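A223 penton protein C-terminal domain-containing protein (Sulfolobus turreted icosahedral virus, PDB 4IL7) is a structural protein of the viral capsid, probably part of the penton assembly, and is represented here by its partial jelly-roll C-terminal domain. Local coordinates at residues A[115-119]-A[120-124]. The protein carries 1 engineered substitution. Sequence-based numbering, arbitrary orientation.
Sequences TLTIG and STTMT
L116 and M123 exchange two backbone hydrogen bonds, as do I118 and T121, so that strands 115-118 and 121-124 run antiparallel, 161° between their directions and 4.7 Å at closest approach. L116 N to M123 O, M123 N to L116 O, I118 N to T121 O and T121 N to I118 O are each 2.9 Å. The non-hydrogen-bonded pairs T115-T124 and T117-T122 alternate with them, and the CA of T117 adds a CA-H...O contact to T121 O at 3.2 Å. G119 and S120 make the corners of a type II' turn, with G119 at the positive phi that glycine readily adopts.

T115, T117, T122 and T124 share one face; L116, I118, T121 and M123 the other. On the first, the methyl CG2 of T122 meets T115 CG2 at 3.6 Å, a diagonal contact, while T117 lies alongside T122 and sets CG2 3.7 Å from T122 OG1. On the second, M123 has two conformers; in the one described here it bends at chi3 (-75°), which brings its CE over the neighbouring strand, 3.7 Å from I118 CG2 and 4.0 Å from L116 CB, so the methyl's place is not unique. With I118 CG1 anti to the backbone N (chi1 176°), CG2 sits between N and the carbonyl carbon, and this branch meets M123 CE and lies beside T121 CB. The buried L116 side chain continues inward to I134 and V136 of strand 130-136 in the other sheet.

Strand 110-118 also pairs with strand 141-147, leaving 121-128 outermost in its four-stranded sheet within this chain. The arrangement is a two-residue type II' beta hairpin at the edge of the partial jelly-roll sandwich of this capsid protein domain.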
loop_
_atom_site.group_PDB
_atom_site.type_symbol
_atom_site.label_atom_id
_atom_site.label_comp_id
_atom_site.label_asym_id
_atom_site.label_seq_id
_atom_site.Cartn_x
_atom_site.Cartn_y
_atom_site.Cartn_z
ATOM N N THR A 115 -6.837 -2.081 -0.153
ATOM C CA THR A 115 -7.967 -1.585 0.587
ATOM C C THR A 115 -7.533 -0.912 1.838
ATOM O O THR A 115 -6.693 -1.471 2.593
ATOM C CB THR A 115 -8.926 -2.711 0.949
ATOM O OG1 THR A 115 -9.333 -3.387 -0.236
ATOM C CG2 THR A 115 -10.170 -2.227 1.681
ATOM N N LEU A 116 -8.010 0.280 2.098
ATOM C CA LEU A 116 -7.749 1.082 3.267
ATOM C C LEU A 116 -8.998 1.361 4.038
ATOM O O LEU A 116 -10.074 1.555 3.412
ATOM C CB LEU A 116 -7.142 2.432 2.906
ATOM C CG LEU A 116 -5.889 2.444 2.024
ATOM C CD1 LEU A 116 -5.360 3.839 1.784
ATOM C CD2 LEU A 116 -4.776 1.600 2.597
ATOM N N THR A 117 -8.950 1.479 5.341
ATOM C CA THR A 117 -10.086 1.855 6.148
ATOM C C THR A 117 -9.714 2.968 7.077
ATOM O O THR A 117 -8.646 2.932 7.684
ATOM C CB THR A 117 -10.660 0.642 6.868
ATOM O OG1 THR A 117 -9.801 0.224 7.957
ATOM C CG2 THR A 117 -10.939 -0.476 6.009
ATOM N N ILE A 118 -10.572 3.966 7.237
ATOM C CA ILE A 118 -10.344 5.047 8.175
ATOM C C ILE A 118 -11.697 5.290 8.804
ATOM O O ILE A 118 -12.694 5.600 8.117
ATOM C CB ILE A 118 -9.744 6.306 7.504
ATOM C CG1 ILE A 118 -9.611 7.460 8.489
ATOM C CG2 ILE A 118 -10.503 6.801 6.279
ATOM C CD1 ILE A 118 -8.647 7.211 9.646
ATOM N N GLY A 119 -11.825 5.130 10.100
ATOM C CA GLY A 119 -13.096 5.323 10.764
ATOM C C GLY A 119 -14.142 4.398 10.158
ATOM O O GLY A 119 -13.970 3.213 10.069
ATOM N N SER A 120 -15.221 4.990 9.662
ATOM C CA SER A 120 -16.330 4.290 9.069
ATOM C C SER A 120 -16.274 4.223 7.533
ATOM O O SER A 120 -17.210 3.760 6.918
ATOM C CB SER A 120 -17.626 4.916 9.577
ATOM O OG SER A 120 -17.640 6.319 9.355
ATOM N N THR A 121 -15.152 4.606 6.942
ATOM C CA THR A 121 -14.944 4.592 5.509
ATOM C C THR A 121 -13.990 3.532 5.050
ATOM O O THR A 121 -12.908 3.367 5.637
ATOM C CB THR A 121 -14.380 5.932 5.117
ATOM O OG1 THR A 121 -15.356 6.955 5.463
ATOM C CG2 THR A 121 -14.136 6.069 3.618
ATOM N N THR A 122 -14.369 2.788 4.023
ATOM C CA THR A 122 -13.505 1.855 3.338
ATOM C C THR A 122 -13.246 2.377 1.939
ATOM O O THR A 122 -14.082 3.045 1.391
ATOM C CB THR A 122 -14.116 0.474 3.290
ATOM O OG1 THR A 122 -14.354 -0.010 4.591
ATOM C CG2 THR A 122 -13.221 -0.468 2.596
ATOM N N MET A 123 -12.030 2.287 1.466
ATOM C CA MET A 123 -11.579 2.689 0.135
ATOM C C MET A 123 -10.841 1.567 -0.522
ATOM O O MET A 123 -10.077 0.865 0.094
ATOM C CB MET A 123 -10.684 3.922 0.218
ATOM C CG MET A 123 -11.390 5.064 0.957
ATOM S SD MET A 123 -10.347 6.328 1.511
ATOM C CE MET A 123 -9.507 5.609 2.929
ATOM N N THR A 124 -11.049 1.414 -1.820
ATOM C CA THR A 124 -10.347 0.449 -2.662
ATOM C C THR A 124 -9.644 1.176 -3.796
ATOM O O THR A 124 -10.276 1.978 -4.490
ATOM C CB THR A 124 -11.249 -0.632 -3.189
ATOM O OG1 THR A 124 -11.899 -1.285 -2.067
ATOM C CG2 THR A 124 -10.556 -1.654 -4.012
#